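Local coordinates for Serine/threonine protein phosphatase Stp1 (Streptococcus agalactiae, PDB 2PK0), which removes phosphate from phosphoserine and phosphothreonine in proteins, as a magnesium-binding bacterial phosphatase of the PP2C family, at residues A[6-11]-A[241-246]; A[85-90]-A[171-176]; A[105-110]-A[118-123]; A[126-131]-A[190-195]. One frame throughout, in Å; residues are numbered along the deposited sequence.

Interaction 1 of 4, residues A[6-11]-A[241-246]; sequences MEISLL and ALVYVE
Glu7 and Tyr244 bond to each other in both directions, Glu7 N giving to Tyr244 O at 3.0 Å and Tyr244 N to Glu7 O at 2.9 Å. Two residues on, Ser9 and Leu242 repeat the exchange, with Ser9 N to Leu242 O at 2.7 Å and an N-H...O angle of 168°. These are the hydrogen-bonded pairs of an antiparallel strand pair, whose axes approach to 4.7 Å at 165°. In the non-hydrogen-bonded pairs between and beyond them, CA-H groups lean on the same carbonyls, as where Val243 CA meets Glu7 O at 3.3 Å. Packing across the pair is mostly on the face of Met6, Ile8, Leu10, Ala241, Val243 and Val245. Met6 lies alongside Val245, its CE near both methyls and 3.8 Å from Val245 CG1, with the chain straight at chi2 (174°) and bent at chi3 to bring CE there. At the other end Leu10 reaches over with CD2, 3.7 Å from Ala241 CB. On the other face Ser9 OG turns to Asp219, a hydrogen-bond partner on helix 218-231. That helix covers the Ser9 and Leu242 side, whereas Ile8, Leu10, Ala241 and Val243 pack on strands 23-29 and 35-43 of the second sheet in the PP2C beta sandwich; strand 6-13 is the outermost of its own sheet, with 238-245 linking it to 191-195.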
loop_
_atom_site.group_PDB
_atom_site.type_symbol
_atom_site.label_atom_id
_atom_site.label_comp_id
_atom_site.label_asym_id
_atom_site.label_seq_id
_atom_site.Cartn_x
_atom_site.Cartn_y
_atom_site.Cartn_z
ATOM N N MET A 6 4.331 -19.141 2.274
ATOM C CA MET A 6 3.462 -17.984 2.290
ATOM C C MET A 6 2.741 -17.808 0.979
ATOM O O MET A 6 3.364 -17.851 -0.073
ATOM C CB MET A 6 4.264 -16.733 2.595
ATOM C CG MET A 6 4.203 -16.374 4.044
ATOM S SD MET A 6 5.284 -15.006 4.392
ATOM C CE MET A 6 5.748 -15.407 6.078
ATOM N N GLU A 7 1.429 -17.588 1.045
ATOM C CA GLU A 7 0.633 -17.449 -0.162
ATOM C C GLU A 7 0.318 -15.982 -0.376
ATOM O O GLU A 7 -0.155 -15.306 0.550
ATOM C CB GLU A 7 -0.659 -18.273 -0.083
ATOM C CG GLU A 7 -1.344 -18.396 -1.415
ATOM C CD GLU A 7 -2.773 -18.942 -1.344
ATOM O OE1 GLU A 7 -3.221 -19.345 -0.240
ATOM O OE2 GLU A 7 -3.452 -18.953 -2.416
ATOM N N ILE A 8 0.582 -15.485 -1.587
ATOM C CA ILE A 8 0.285 -14.090 -1.920
ATOM C C ILE A 8 -0.905 -13.983 -2.888
ATOM O O ILE A 8 -0.968 -14.711 -3.877
ATOM C CB ILE A 8 1.515 -13.418 -2.564
ATOM C CG1 ILE A 8 2.716 -13.449 -1.619
ATOM C CG2 ILE A 8 1.221 -11.971 -2.991
ATOM C CD1 ILE A 8 4.014 -12.848 -2.276
ATOM N N SER A 9 -1.838 -13.071 -2.619
ATOM C CA SER A 9 -2.951 -12.819 -3.537
ATOM C C SER A 9 -3.082 -11.323 -3.887
ATOM O O SER A 9 -3.214 -10.487 -2.990
ATOM C CB SER A 9 -4.247 -13.312 -2.907
ATOM O OG SER A 9 -5.338 -13.243 -3.800
ATOM N N LEU A 10 -3.063 -10.998 -5.187
ATOM C CA LEU A 10 -3.191 -9.610 -5.648
ATOM C C LEU A 10 -4.523 -9.404 -6.359
ATOM O O LEU A 10 -4.947 -10.257 -7.119
ATOM C CB LEU A 10 -2.055 -9.259 -6.613
ATOM C CG LEU A 10 -0.580 -9.424 -6.210
ATOM C CD1 LEU A 10 0.276 -8.911 -7.310
ATOM C CD2 LEU A 10 -0.206 -8.700 -4.939
ATOM N N LEU A 11 -5.193 -8.280 -6.113
ATOM C CA LEU A 11 -6.420 -7.958 -6.838
ATOM C C LEU A 11 -6.593 -6.455 -6.943
ATOM O O LEU A 11 -6.363 -5.723 -5.967
ATOM C CB LEU A 11 -7.678 -8.561 -6.163
ATOM C CG LEU A 11 -9.018 -8.458 -6.948
ATOM C CD1 LEU A 11 -8.924 -9.131 -8.329
ATOM C CD2 LEU A 11 -10.205 -9.014 -6.200
ATOM N N ALA A 241 -3.371 -6.330 -1.638
ATOM C CA ALA A 241 -2.481 -7.491 -1.568
ATOM C C ALA A 241 -2.699 -8.219 -0.255
ATOM O O ALA A 241 -2.649 -7.610 0.824
ATOM C CB ALA A 241 -1.045 -7.074 -1.677
ATOM N N LEU A 242 -2.943 -9.519 -0.333
ATOM C CA LEU A 242 -3.069 -10.326 0.877
ATOM C C LEU A 242 -1.963 -11.342 0.908
ATOM O O LEU A 242 -1.682 -11.961 -0.116
ATOM C CB LEU A 242 -4.394 -11.068 0.917
ATOM C CG LEU A 242 -5.687 -10.286 1.088
ATOM C CD1 LEU A 242 -6.828 -11.219 0.751
ATOM C CD2 LEU A 242 -5.822 -9.769 2.500
ATOM N N VAL A 243 -1.325 -11.489 2.074
ATOM C CA VAL A 243 -0.347 -12.539 2.307
ATOM C C VAL A 243 -0.808 -13.403 3.496
ATOM O O VAL A 243 -1.000 -12.891 4.585
ATOM C CB VAL A 243 1.055 -11.974 2.622
ATOM C CG1 VAL A 243 2.103 -13.091 2.608
ATOM C CG2 VAL A 243 1.437 -10.855 1.652
ATOM N N TYR A 244 -0.984 -14.704 3.280
ATOM C CA TYR A 244 -1.346 -15.640 4.345
ATOM C C TYR A 244 -0.137 -16.492 4.755
ATOM O O TYR A 244 0.578 -17.010 3.898
ATOM C CB TYR A 244 -2.500 -16.541 3.890
ATOM C CG TYR A 244 -2.816 -17.661 4.862
ATOM C CD1 TYR A 244 -3.316 -17.383 6.136
ATOM C CD2 TYR A 244 -2.624 -18.993 4.510
ATOM C CE1 TYR A 244 -3.607 -18.389 7.025
ATOM C CE2 TYR A 244 -2.899 -20.002 5.399
ATOM C CZ TYR A 244 -3.390 -19.691 6.651
ATOM O OH TYR A 244 -3.668 -20.695 7.537
ATOM N N VAL A 245 0.085 -16.646 6.058
ATOM C CA VAL A 245 1.274 -17.359 6.551
ATOM C C VAL A 245 0.919 -18.784 6.920
ATOM O O VAL A 245 0.275 -19.023 7.945
ATOM C CB VAL A 245 1.880 -16.651 7.767
ATOM C CG1 VAL A 245 3.151 -17.308 8.189
ATOM C CG2 VAL A 245 2.146 -15.203 7.439
ATOM N N GLU A 246 1.346 -19.727 6.085
ATOM C CA GLU A 246 0.883 -21.117 6.178
ATOM C C GLU A 246 1.407 -21.865 7.393
ATOM O O GLU A 246 2.499 -21.583 7.881
ATOM C CB GLU A 246 1.190 -21.898 4.892
ATOM C CG GLU A 246 0.377 -21.430 3.685
ATOM C CD GLU A 246 0.584 -22.281 2.429
ATOM O OE1 GLU A 246 1.747 -22.539 2.045
ATOM O OE2 GLU A 246 -0.432 -22.675 1.811
#

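Interaction 2 of 4, residues A[85-90]-A[171-176]; sequences TENRKI and IGQANP
Asn87 and Gly172 bring the two backbones together, their CA atoms 4.5 Å apart, where a loop without regular secondary structure passes a turn of helix 72-96. Gly172 CA sits 3.4 Å from Asn87 O in a CA-H...O contact. The helix keeps its own bonding, Ile90 N to Glu86 O at 2.9 Å, while Gly172 takes a positive phi of 109°, and here the loop backbone itself, without a side chain, lies against the helix. Ile90 CG2 rests on Gly172 CA at 3.7 Å. In PP2C phosphatases a central beta sandwich is flanked by helices, and here the loop leading to strand 180-185 is laid against one of those flanking helices. Ile171 lies between the helix and the sheet: its CG2 branch, anti to the backbone N, is 3.9 Å from Ile90 CD1, the two side chains crossing at a slant. Ile171 also packs on Thr104 and Ile106 of strand 103-112, and Ile90 reaches Ala52 and Thr56 of helix 48-64. The amide of Asn87, extended with CG anti to its own N (chi1 -178°), enters the bend of the loop among the backbone atoms of Gly172, Gln173 and Asn175.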
loop_
_atom_site.group_PDB
_atom_site.type_symbol
_atom_site.label_atom_id
_atom_site.label_comp_id
_atom_site.label_asym_id
_atom_site.label_seq_id
_atom_site.Cartn_x
_atom_site.Cartn_y
_atom_site.Cartn_z
ATOM N N THR A 85 14.647 8.482 -5.866
ATOM C CA THR A 85 14.897 8.641 -7.284
ATOM C C THR A 85 13.593 8.607 -8.089
ATOM O O THR A 85 13.461 9.303 -9.092
ATOM C CB THR A 85 15.926 7.629 -7.833
ATOM O OG1 THR A 85 15.325 6.337 -7.945
ATOM C CG2 THR A 85 17.181 7.570 -6.936
ATOM N N GLU A 86 12.618 7.839 -7.616
ATOM C CA GLU A 86 11.306 7.784 -8.247
ATOM C C GLU A 86 10.468 9.046 -7.979
ATOM O O GLU A 86 9.732 9.509 -8.854
ATOM C CB GLU A 86 10.573 6.519 -7.800
ATOM C CG GLU A 86 9.635 5.952 -8.827
ATOM C CD GLU A 86 10.344 5.394 -10.056
ATOM O OE1 GLU A 86 11.534 4.998 -9.964
ATOM O OE2 GLU A 86 9.686 5.341 -11.122
ATOM N N ASN A 87 10.596 9.590 -6.772
ATOM C CA ASN A 87 9.980 10.861 -6.390
ATOM C C ASN A 87 10.357 12.013 -7.325
ATOM O O ASN A 87 9.500 12.742 -7.818
ATOM C CB ASN A 87 10.405 11.226 -4.974
ATOM C CG ASN A 87 9.780 12.501 -4.496
ATOM O OD1 ASN A 87 10.463 13.405 -4.010
ATOM N ND2 ASN A 87 8.475 12.590 -4.621
ATOM N N ARG A 88 11.650 12.154 -7.588
ATOM C CA ARG A 88 12.116 13.190 -8.490
ATOM C C ARG A 88 11.908 12.819 -9.971
ATOM O O ARG A 88 11.787 13.703 -10.805
ATOM C CB ARG A 88 13.565 13.566 -8.176
ATOM C CG ARG A 88 14.568 12.492 -8.493
ATOM C CD ARG A 88 15.842 12.629 -7.679
ATOM N NE ARG A 88 16.554 13.873 -7.940
ATOM C CZ ARG A 88 16.754 14.812 -7.023
ATOM N NH1 ARG A 88 17.418 15.914 -7.341
ATOM N NH2 ARG A 88 16.291 14.637 -5.788
ATOM N N LYS A 89 11.817 11.528 -10.292
ATOM C CA LYS A 89 11.517 11.111 -11.667
ATOM C C LYS A 89 10.066 11.440 -12.055
ATOM O O LYS A 89 9.794 11.865 -13.171
ATOM C CB LYS A 89 11.788 9.617 -11.852
ATOM C CG LYS A 89 11.841 9.154 -13.281
ATOM C CD LYS A 89 11.921 7.621 -13.415
ATOM C CE LYS A 89 11.710 7.232 -14.904
ATOM N NZ LYS A 89 12.306 5.899 -15.310
ATOM N N ILE A 90 9.140 11.270 -11.125
ATOM C CA ILE A 90 7.735 11.550 -11.395
ATOM C C ILE A 90 7.431 13.055 -11.302
ATOM O O ILE A 90 6.572 13.569 -12.025
ATOM C CB ILE A 90 6.847 10.726 -10.436
ATOM C CG1 ILE A 90 6.920 9.266 -10.819
ATOM C CG2 ILE A 90 5.396 11.135 -10.471
ATOM C CD1 ILE A 90 5.902 8.487 -10.121
ATOM N N ILE A 171 4.539 10.508 -3.771
ATOM C CA ILE A 171 5.670 10.398 -4.655
ATOM C C ILE A 171 5.356 11.180 -5.905
ATOM O O ILE A 171 4.294 10.992 -6.492
ATOM C CB ILE A 171 5.962 8.941 -4.964
ATOM C CG1 ILE A 171 6.752 8.350 -3.796
ATOM C CG2 ILE A 171 6.736 8.787 -6.288
ATOM C CD1 ILE A 171 6.841 6.869 -3.843
ATOM N N GLY A 172 6.274 12.079 -6.274
ATOM C CA GLY A 172 6.111 13.040 -7.370
ATOM C C GLY A 172 5.951 14.481 -6.890
ATOM O O GLY A 172 5.315 15.295 -7.559
ATOM N N GLN A 173 6.509 14.798 -5.724
ATOM C CA GLN A 173 6.405 16.137 -5.143
ATOM C C GLN A 173 7.778 16.847 -5.152
ATOM O O GLN A 173 8.826 16.198 -5.295
ATOM C CB GLN A 173 5.856 16.047 -3.711
ATOM C CG GLN A 173 6.772 15.265 -2.801
ATOM C CD GLN A 173 6.397 15.343 -1.348
ATOM O OE1 GLN A 173 7.265 15.265 -0.462
ATOM N NE2 GLN A 173 5.106 15.483 -1.079
ATOM N N ALA A 174 7.768 18.171 -4.985
ATOM C CA ALA A 174 9.004 18.964 -5.080
ATOM C C ALA A 174 10.030 18.684 -3.973
ATOM O O ALA A 174 11.204 18.472 -4.265
ATOM C CB ALA A 174 8.694 20.444 -5.156
ATOM N N ASN A 175 9.577 18.678 -2.721
ATOM C CA ASN A 175 10.430 18.364 -1.577
ATOM C C ASN A 175 10.727 16.865 -1.559
ATOM O O ASN A 175 9.948 16.092 -2.115
ATOM C CB ASN A 175 9.711 18.769 -0.282
ATOM C CG ASN A 175 9.322 20.238 -0.267
ATOM O OD1 ASN A 175 9.958 21.060 -0.924
ATOM N ND2 ASN A 175 8.271 20.570 0.478
ATOM N N PRO A 176 11.854 16.442 -0.949
ATOM C CA PRO A 176 12.069 14.990 -0.775
ATOM C C PRO A 176 10.980 14.329 0.086
ATOM O O PRO A 176 10.422 14.987 0.966
ATOM C CB PRO A 176 13.422 14.915 -0.053
ATOM C CG PRO A 176 14.081 16.241 -0.308
ATOM C CD PRO A 176 12.978 17.241 -0.421
#

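Interaction 3 of 4, residues A[105-110]-A[118-123]; sequences TIEAVA and FAHVGD
The beta hairpin of strands 103-112 and 115-121 lies at the heart of the PP2C sandwich, and its Thr105–Asp123 end runs toward the magnesium sites. Glu107 and His120, a non-hydrogen-bonded pair, join side chains across it: His120 ND1 gives to Glu107 OE2 at 2.7 Å, on the syn lone pair and close to the ring plane. Carboxylate and imidazole run side by side with planes 28° apart, brought together by the bend of Glu107 at chi2 (-54°). Backbone bonds flank them, Ile106 N to Val121 O at 2.8 Å and Ala119 N to Ala108 O at 2.9 Å. On the opposite face Ile106 CG2 meets Val121 CG2 at 3.8 Å. At the end Thr105 CG2 touches Asp123 OD1 at 3.4 Å, beside Gly122 with its positive phi (114°). Thr105 OG1 is hydrogen-bonded to Ser124 OG and to the backbone N of Asp41, a magnesium ligand, and the side chain of Asp123 is about 6 Å from a magnesium ion. His120 NE2 is hydrogen-bonded to Ser139 O, so hydrogen bonds at both ring nitrogens fix the ring's rotation. Both nitrogens donating is consistent with a doubly protonated, positively charged imidazole that would offset the buried carboxylate.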
loop_
_atom_site.group_PDB
_atom_site.type_symbol
_atom_site.label_atom_id
_atom_site.label_comp_id
_atom_site.label_asym_id
_atom_site.label_seq_id
_atom_site.Cartn_x
_atom_site.Cartn_y
_atom_site.Cartn_z
ATOM N N THR A 105 0.638 7.364 -4.032
ATOM C CA THR A 105 1.034 6.771 -2.757
ATOM C C THR A 105 1.959 5.585 -3.041
ATOM O O THR A 105 2.028 5.108 -4.173
ATOM C CB THR A 105 -0.159 6.219 -1.945
ATOM O OG1 THR A 105 -0.652 5.022 -2.561
ATOM C CG2 THR A 105 -1.264 7.227 -1.819
ATOM N N ILE A 106 2.651 5.089 -2.024
ATOM C CA ILE A 106 3.314 3.788 -2.160
ATOM C C ILE A 106 3.262 2.918 -0.899
ATOM O O ILE A 106 3.303 3.422 0.226
ATOM C CB ILE A 106 4.780 3.895 -2.661
ATOM C CG1 ILE A 106 5.159 2.632 -3.445
ATOM C CG2 ILE A 106 5.769 4.155 -1.509
ATOM C CD1 ILE A 106 6.651 2.462 -3.655
ATOM N N GLU A 107 3.104 1.616 -1.119
ATOM C CA GLU A 107 3.430 0.595 -0.131
ATOM C C GLU A 107 4.364 -0.412 -0.790
ATOM O O GLU A 107 4.006 -1.038 -1.801
ATOM C CB GLU A 107 2.184 -0.146 0.382
ATOM C CG GLU A 107 1.081 0.712 0.973
ATOM C CD GLU A 107 1.551 1.632 2.089
ATOM O OE1 GLU A 107 2.435 1.250 2.875
ATOM O OE2 GLU A 107 1.048 2.766 2.180
ATOM N N ALA A 108 5.556 -0.562 -0.233
ATOM C CA ALA A 108 6.499 -1.505 -0.775
ATOM C C ALA A 108 6.870 -2.454 0.346
ATOM O O ALA A 108 7.325 -2.026 1.400
ATOM C CB ALA A 108 7.719 -0.781 -1.310
ATOM N N VAL A 109 6.617 -3.741 0.140
ATOM C CA VAL A 109 6.765 -4.731 1.208
ATOM C C VAL A 109 7.614 -5.876 0.710
ATOM O O VAL A 109 7.285 -6.486 -0.311
ATOM C CB VAL A 109 5.407 -5.327 1.632
ATOM C CG1 VAL A 109 5.581 -6.263 2.823
ATOM C CG2 VAL A 109 4.418 -4.249 1.961
ATOM N N ALA A 110 8.708 -6.153 1.414
ATOM C CA ALA A 110 9.561 -7.289 1.095
ATOM C C ALA A 110 9.487 -8.307 2.227
ATOM O O ALA A 110 9.419 -7.919 3.404
ATOM C CB ALA A 110 10.967 -6.847 0.907
ATOM N N PHE A 118 8.612 -2.810 5.405
ATOM C CA PHE A 118 7.896 -1.979 4.489
ATOM C C PHE A 118 8.406 -0.551 4.417
ATOM O O PHE A 118 8.973 -0.041 5.369
ATOM C CB PHE A 118 6.389 -2.016 4.784
ATOM C CG PHE A 118 5.992 -1.405 6.109
ATOM C CD1 PHE A 118 5.773 -0.026 6.236
ATOM C CD2 PHE A 118 5.789 -2.207 7.222
ATOM C CE1 PHE A 118 5.390 0.536 7.444
ATOM C CE2 PHE A 118 5.401 -1.645 8.450
ATOM C CZ PHE A 118 5.204 -0.284 8.557
ATOM N N ALA A 119 8.165 0.078 3.270
ATOM C CA ALA A 119 8.260 1.520 3.109
ATOM C C ALA A 119 6.860 2.025 2.760
ATOM O O ALA A 119 6.160 1.382 1.976
ATOM C CB ALA A 119 9.234 1.866 2.003
ATOM N N HIS A 120 6.476 3.185 3.302
ATOM C CA HIS A 120 5.090 3.681 3.217
ATOM C C HIS A 120 5.024 5.198 3.027
ATOM O O HIS A 120 5.666 5.929 3.752
ATOM C CB HIS A 120 4.334 3.261 4.482
ATOM C CG HIS A 120 3.227 4.182 4.879
ATOM N ND1 HIS A 120 2.072 4.325 4.139
ATOM C CD2 HIS A 120 3.081 4.977 5.966
ATOM C CE1 HIS A 120 1.269 5.179 4.749
ATOM N NE2 HIS A 120 1.858 5.593 5.855
ATOM N N VAL A 121 4.257 5.648 2.031
ATOM C CA VAL A 121 4.117 7.051 1.655
ATOM C C VAL A 121 2.672 7.280 1.210
ATOM O O VAL A 121 2.254 6.701 0.222
ATOM C CB VAL A 121 4.982 7.404 0.406
ATOM C CG1 VAL A 121 4.762 8.872 -0.016
ATOM C CG2 VAL A 121 6.446 7.156 0.639
ATOM N N GLY A 122 1.908 8.111 1.916
ATOM C CA GLY A 122 0.527 8.370 1.534
ATOM C C GLY A 122 -0.530 7.880 2.506
ATOM O O GLY A 122 -0.293 7.799 3.716
ATOM N N ASP A 123 -1.709 7.567 1.972
ATOM C CA ASP A 123 -2.829 7.088 2.783
ATOM C C ASP A 123 -3.241 5.652 2.448
ATOM O O ASP A 123 -4.324 5.193 2.813
ATOM C CB ASP A 123 -4.038 8.035 2.690
ATOM C CG ASP A 123 -4.566 8.195 1.274
ATOM O OD1 ASP A 123 -3.895 7.740 0.315
ATOM O OD2 ASP A 123 -5.663 8.788 1.116
#

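Interaction 4 of 4, residues A[126-131]-A[190-195]; sequences IGIVRQ and DYLVVN
Arg130 and Asp190 form the charged part of the contact, a side-on, two-pronged salt bridge. Arg130 NE reaches Asp190 OD1 at 2.8 Å and Arg130 NH2 reaches Asp190 OD2 at 2.6 Å, each oxygen met on its syn side. Both oxygens lie near the guanidinium plane, but that plane and the carboxylate are twisted 26° apart, so the grip is not quite flat. Arg130 leaves its strand extended and bends at chi3 (-57°), which turns the NE/NH2 edge toward the two carboxylate oxygens. Asp190 OD2 also accepts from Glu187 N, so the carboxylate is tied to its own loop as well as to the arginine.

The backbone bonds come in two reciprocal sets, Gly127 with Val193 and Val129 with Tyr191. Val193 N gives to Gly127 O at 2.8 Å, and Val129 N to Tyr191 O at the same 2.8 Å. The strands are antiparallel neighbours in one sheet of the PP2C sandwich, their axes at 152°, and 191-195 passes the bonding on to 238-245 through Leu192 and Val194.

Apolar contacts occupy both faces. On the face turned to the other sheet, Leu192 CD1 reaches Ile126 CG2 at 3.7 Å and lies 4.1 Å from Ile128 CG1; Ile126 then packs on Val109 and Phe118. Ile128 CG2 lies 3.9 Å from Asp190 CG, adding an apolar neighbour beside the salt bridge. On the outer face Val129 CG2 meets Val193 CG2 at 4.0 Å, and Tyr191, with its CB against Val129, turns its ring to meet that of Tyr244.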
loop_
_atom_site.group_PDB
_atom_site.type_symbol
_atom_site.label_atom_id
_atom_site.label_comp_id
_atom_site.label_asym_id
_atom_site.label_seq_id
_atom_site.Cartn_x
_atom_site.Cartn_y
_atom_site.Cartn_z
ATOM N N ILE A 126 -1.281 -0.717 5.568
ATOM C CA ILE A 126 -0.784 -2.057 5.827
ATOM C C ILE A 126 -1.269 -2.488 7.200
ATOM O O ILE A 126 -1.118 -1.743 8.186
ATOM C CB ILE A 126 0.736 -2.103 5.839
ATOM C CG1 ILE A 126 1.297 -1.654 4.493
ATOM C CG2 ILE A 126 1.233 -3.494 6.177
ATOM C CD1 ILE A 126 2.777 -1.465 4.537
ATOM N N GLY A 127 -1.861 -3.679 7.266
ATOM C CA GLY A 127 -2.285 -4.226 8.535
ATOM C C GLY A 127 -2.006 -5.705 8.693
ATOM O O GLY A 127 -1.736 -6.403 7.728
ATOM N N ILE A 128 -2.070 -6.185 9.922
ATOM C CA ILE A 128 -1.979 -7.609 10.169
ATOM C C ILE A 128 -3.271 -8.051 10.810
ATOM O O ILE A 128 -3.781 -7.392 11.710
ATOM C CB ILE A 128 -0.785 -7.978 11.094
ATOM C CG1 ILE A 128 0.540 -7.819 10.356
ATOM C CG2 ILE A 128 -0.896 -9.418 11.614
ATOM C CD1 ILE A 128 1.696 -7.781 11.280
ATOM N N VAL A 129 -3.818 -9.148 10.312
ATOM C CA VAL A 129 -4.944 -9.794 10.970
ATOM C C VAL A 129 -4.482 -11.055 11.711
ATOM O O VAL A 129 -3.969 -11.991 11.099
ATOM C CB VAL A 129 -6.057 -10.090 9.958
ATOM C CG1 VAL A 129 -7.179 -10.925 10.591
ATOM C CG2 VAL A 129 -6.577 -8.773 9.385
ATOM N N ARG A 130 -4.637 -11.053 13.031
ATOM C CA ARG A 130 -4.237 -12.187 13.899
ATOM C C ARG A 130 -5.371 -12.514 14.853
ATOM O O ARG A 130 -5.938 -11.601 15.469
ATOM C CB ARG A 130 -2.993 -11.820 14.715
ATOM C CG ARG A 130 -2.426 -12.895 15.633
ATOM C CD ARG A 130 -1.069 -12.451 16.194
ATOM N NE ARG A 130 -0.145 -12.144 15.102
ATOM C CZ ARG A 130 0.831 -11.234 15.140
ATOM N NH1 ARG A 130 1.037 -10.500 16.229
ATOM N NH2 ARG A 130 1.590 -11.043 14.065
ATOM N N GLN A 131 -5.693 -13.800 14.978
ATOM C CA GLN A 131 -6.740 -14.273 15.893
ATOM C C GLN A 131 -8.007 -13.417 15.806
ATOM O O GLN A 131 -8.515 -12.939 16.815
ATOM C CB GLN A 131 -6.227 -14.326 17.341
ATOM C CG GLN A 131 -5.019 -15.239 17.583
ATOM C CD GLN A 131 -5.365 -16.727 17.536
ATOM O OE1 GLN A 131 -6.254 -17.192 18.254
ATOM N NE2 GLN A 131 -4.657 -17.478 16.692
ATOM N N ASP A 190 -1.359 -15.648 10.331
ATOM C CA ASP A 190 -1.531 -14.206 10.093
ATOM C C ASP A 190 -1.958 -13.919 8.662
ATOM O O ASP A 190 -1.763 -14.741 7.764
ATOM C CB ASP A 190 -0.222 -13.445 10.343
ATOM C CG ASP A 190 0.069 -13.207 11.818
ATOM O OD1 ASP A 190 -0.804 -13.456 12.667
ATOM O OD2 ASP A 190 1.183 -12.745 12.136
ATOM N N TYR A 191 -2.552 -12.751 8.459
ATOM C CA TYR A 191 -2.797 -12.225 7.126
ATOM C C TYR A 191 -2.197 -10.836 7.105
ATOM O O TYR A 191 -2.606 -9.976 7.892
ATOM C CB TYR A 191 -4.292 -12.096 6.822
ATOM C CG TYR A 191 -5.083 -13.397 6.761
ATOM C CD1 TYR A 191 -5.249 -14.075 5.567
ATOM C CD2 TYR A 191 -5.679 -13.924 7.898
ATOM C CE1 TYR A 191 -5.961 -15.245 5.503
ATOM C CE2 TYR A 191 -6.403 -15.102 7.848
ATOM C CZ TYR A 191 -6.533 -15.762 6.646
ATOM O OH TYR A 191 -7.247 -16.937 6.592
ATOM N N LEU A 192 -1.214 -10.614 6.239
ATOM C CA LEU A 192 -0.790 -9.261 5.933
ATOM C C LEU A 192 -1.831 -8.719 4.982
ATOM O O LEU A 192 -2.210 -9.407 4.020
ATOM C CB LEU A 192 0.575 -9.237 5.235
ATOM C CG LEU A 192 1.194 -7.840 5.067
ATOM C CD1 LEU A 192 1.429 -7.179 6.423
ATOM C CD2 LEU A 192 2.472 -7.921 4.286
ATOM N N VAL A 193 -2.304 -7.496 5.242
ATOM C CA VAL A 193 -3.274 -6.868 4.378
ATOM C C VAL A 193 -2.731 -5.534 3.873
ATOM O O VAL A 193 -2.634 -4.567 4.613
ATOM C CB VAL A 193 -4.615 -6.648 5.099
ATOM C CG1 VAL A 193 -5.683 -6.079 4.127
ATOM C CG2 VAL A 193 -5.113 -7.937 5.728
ATOM N N VAL A 194 -2.363 -5.485 2.605
ATOM C CA VAL A 194 -1.882 -4.248 2.024
ATOM C C VAL A 194 -2.979 -3.691 1.116
ATOM O O VAL A 194 -3.436 -4.378 0.206
ATOM C CB VAL A 194 -0.581 -4.489 1.217
ATOM C CG1 VAL A 194 -0.028 -3.176 0.715
ATOM C CG2 VAL A 194 0.465 -5.204 2.067
ATOM N N ASN A 195 -3.413 -2.460 1.362
ATOM C CA ASN A 195 -4.497 -1.889 0.559
ATOM C C ASN A 195 -4.449 -0.364 0.285
ATOM O O ASN A 195 -3.820 0.411 1.015
ATOM C CB ASN A 195 -5.852 -2.272 1.145
ATOM C CG ASN A 195 -6.059 -1.698 2.505
ATOM O OD1 ASN A 195 -6.626 -0.621 2.653
ATOM N ND2 ASN A 195 -5.588 -2.396 3.516
#

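Overall arrangement
Interactions 1 and 4 belong to one sheet, strands 238-245 and 191-195 being neighbours joined by backbone bonds such as Ala241 to Val194. Interaction 3 lies in the facing sheet and packs against interaction 4 through Glu107, Val109 and Phe118 on Ile126, Leu192 and Val194. It is the most central and wholly buried; interaction 4 is buried too, whereas 1 and 2 are partly buried and lie on opposite sides of the chain's centre, about 30 Å apart between centres. Their chemistry differs accordingly: a carboxylate-imidazole hydrogen bond inside, a salt bridge at the end of interaction 4, chiefly backbone bonds and apolar packing in interaction 1, and helix-loop packing in interaction 2, which touches interaction 3 through Ile171 and Ile106.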